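Local atomic coordinates of ABC transporter substrate-binding protein-branched chain amino acid transport (Streptococcus pneumoniae, PDB entry 4GNR), a protein that binds isoleucine, and probably other branched-chain amino acids, between two lobes and probably delivers them to an ABC transporter for uptake. Residues S134-E139 with M337-N342. Sequence-based numbering, arbitrary orientation. Where two conformers were deposited one is given.
Sequences SNYVSE and MMTMNN
Met337 covers one face of the Tyr136 ring, its CG standing 3.6 Å from the ring centroid and only 7° off the ring normal, a CH-pi contact made almost over the centre. The sulfur follows on the same face but higher, with SD 4.6 Å from the centroid, a more distant Met-aromatic contact. Bends at chi2 (67°) and chi3 (75°) fold the thioether back over the ring, and the terminal methyl CE comes down at the root of the tyrosine, 3.7 Å from Tyr136 CB. Met337 CB lies over the same face, above its CD2–CE2 side, 3.9 Å from Tyr136 CE2. At the far end of the ring, Tyr136 OH passes Thr339 OG1 at 4.1 Å, a loose approach; the hydroxyl of this buried tyrosine is instead hydrogen-bonded to Glu349 OE1 on strand 344-351, which neighbours strand 335-341 in the sheet. The two segments meet through apolar and aromatic packing, with Tyr136 reaching from helix 126-139 to an antiparallel strand near the sheet margin; the Met337 side chain is about 14 Å from the bound isoleucine. Such helix-on-sheet packing is characteristic of the alpha/beta lobes of periplasmic binding proteins.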
loop_
_atom_site.group_PDB
_atom_site.type_symbol
_atom_site.label_atom_id
_atom_site.label_comp_id
_atom_site.label_asym_id
_atom_site.label_seq_id
_atom_site.Cartn_x
_atom_site.Cartn_y
_atom_site.Cartn_z
ATOM N N SER A 134 -0.627 7.659 -16.204
ATOM C CA SER A 134 -0.690 8.469 -17.439
ATOM C C SER A 134 0.057 7.794 -18.600
ATOM O O SER A 134 -0.473 7.650 -19.709
ATOM C CB SER A 134 -0.117 9.859 -17.216
ATOM O OG SER A 134 -0.219 10.652 -18.390
ATOM N N ASN A 135 1.291 7.361 -18.352
ATOM C CA ASN A 135 2.061 6.710 -19.418
ATOM C C ASN A 135 1.378 5.439 -19.925
ATOM O O ASN A 135 1.331 5.177 -21.123
ATOM C CB ASN A 135 3.469 6.328 -18.919
ATOM C CG ASN A 135 4.362 7.515 -18.590
ATOM O OD1 ASN A 135 4.093 8.654 -18.978
ATOM N ND2 ASN A 135 5.462 7.231 -17.887
ATOM N N TYR A 136 0.867 4.642 -18.996
ATOM C CA TYR A 136 0.269 3.352 -19.349
ATOM C C TYR A 136 -1.023 3.538 -20.146
ATOM O O TYR A 136 -1.255 2.901 -21.191
ATOM C CB TYR A 136 0.027 2.510 -18.088
ATOM C CG TYR A 136 -0.311 1.087 -18.405
ATOM C CD1 TYR A 136 -1.630 0.670 -18.589
ATOM C CD2 TYR A 136 0.695 0.152 -18.585
ATOM C CE1 TYR A 136 -1.928 -0.652 -18.909
ATOM C CE2 TYR A 136 0.410 -1.178 -18.906
ATOM C CZ TYR A 136 -0.909 -1.570 -19.079
ATOM O OH TYR A 136 -1.244 -2.866 -19.412
ATOM N N VAL A 137 -1.926 4.388 -19.668
ATOM C CA VAL A 137 -3.169 4.562 -20.414
ATOM C C VAL A 137 -2.850 5.175 -21.793
ATOM O O VAL A 137 -3.474 4.820 -22.791
ATOM C CB VAL A 137 -4.265 5.377 -19.673
ATOM C CG1 VAL A 137 -4.591 4.741 -18.311
ATOM C CG2 VAL A 137 -3.891 6.854 -19.541
ATOM N N SER A 138 -1.879 6.086 -21.858
ATOM C CA SER A 138 -1.533 6.711 -23.146
ATOM C C SER A 138 -0.856 5.825 -24.160
ATOM O O SER A 138 -1.287 5.746 -25.312
ATOM C CB SER A 138 -0.611 7.921 -22.907
ATOM O OG SER A 138 -1.185 8.928 -22.066
ATOM N N GLU A 139 0.161 5.104 -23.693
ATOM C CA GLU A 139 1.005 4.282 -24.571
ATOM C C GLU A 139 0.694 2.797 -24.672
ATOM O O GLU A 139 1.049 2.157 -25.671
ATOM C CB GLU A 139 2.498 4.537 -24.213
ATOM C CG GLU A 139 2.902 6.054 -24.375
ATOM C CD GLU A 139 4.399 6.405 -24.188
ATOM O OE1 GLU A 139 5.249 5.507 -23.989
ATOM O OE2 GLU A 139 4.727 7.624 -24.264
ATOM N N MET A 337 2.292 -2.945 -13.471
ATOM C CA MET A 337 0.905 -2.674 -13.856
ATOM C C MET A 337 0.322 -4.082 -14.057
ATOM O O MET A 337 0.809 -4.865 -14.887
ATOM C CB MET A 337 0.754 -1.857 -15.114
ATOM C CG MET A 337 -0.713 -1.508 -15.375
ATOM S SD MET A 337 -1.469 -0.374 -14.182
ATOM C CE MET A 337 -0.735 1.198 -14.694
ATOM N N MET A 338 -0.697 -4.399 -13.271
ATOM C CA MET A 338 -1.375 -5.682 -13.293
ATOM C C MET A 338 -2.570 -5.618 -14.241
ATOM O O MET A 338 -3.284 -4.634 -14.266
ATOM C CB MET A 338 -1.906 -6.022 -11.877
ATOM C CG MET A 338 -0.884 -5.846 -10.773
ATOM S SD MET A 338 0.479 -7.007 -10.847
ATOM C CE MET A 338 -0.001 -8.171 -9.582
ATOM N N THR A 339 -2.762 -6.682 -15.019
ATOM C CA THR A 339 -3.907 -6.855 -15.917
ATOM C C THR A 339 -4.813 -7.912 -15.258
ATOM O O THR A 339 -4.379 -9.045 -15.024
ATOM C CB THR A 339 -3.486 -7.392 -17.283
ATOM O OG1 THR A 339 -2.674 -6.419 -17.945
ATOM C CG2 THR A 339 -4.721 -7.691 -18.169
ATOM N N MET A 340 -6.057 -7.530 -14.987
ATOM C CA MET A 340 -7.024 -8.397 -14.337
ATOM C C MET A 340 -8.272 -8.644 -15.177
ATOM O O MET A 340 -8.871 -7.711 -15.712
ATOM C CB MET A 340 -7.434 -7.782 -12.975
ATOM C CG MET A 340 -8.634 -8.455 -12.294
ATOM S SD MET A 340 -9.064 -7.738 -10.683
ATOM C CE MET A 340 -7.751 -8.397 -9.652
ATOM N N ASN A 341 -8.649 -9.918 -15.260
ATOM C CA ASN A 341 -9.870 -10.357 -15.954
ATOM C C ASN A 341 -10.505 -11.446 -15.093
ATOM O O ASN A 341 -9.816 -12.300 -14.548
ATOM C CB ASN A 341 -9.635 -10.808 -17.390
ATOM C CG ASN A 341 -9.363 -9.648 -18.292
ATOM O OD1 ASN A 341 -10.211 -8.774 -18.450
ATOM N ND2 ASN A 341 -8.188 -9.629 -18.908
ATOM N N ASN A 342 -11.824 -11.381 -14.981
ATOM C CA ASN A 342 -12.605 -12.330 -14.182
ATOM C C ASN A 342 -12.081 -12.372 -12.725
ATOM O O ASN A 342 -12.122 -13.409 -12.061
ATOM C CB ASN A 342 -12.584 -13.724 -14.829
ATOM C CG ASN A 342 -13.628 -14.674 -14.251
ATOM O OD1 ASN A 342 -14.672 -14.250 -13.754
ATOM N ND2 ASN A 342 -13.378 -15.971 -14.385
#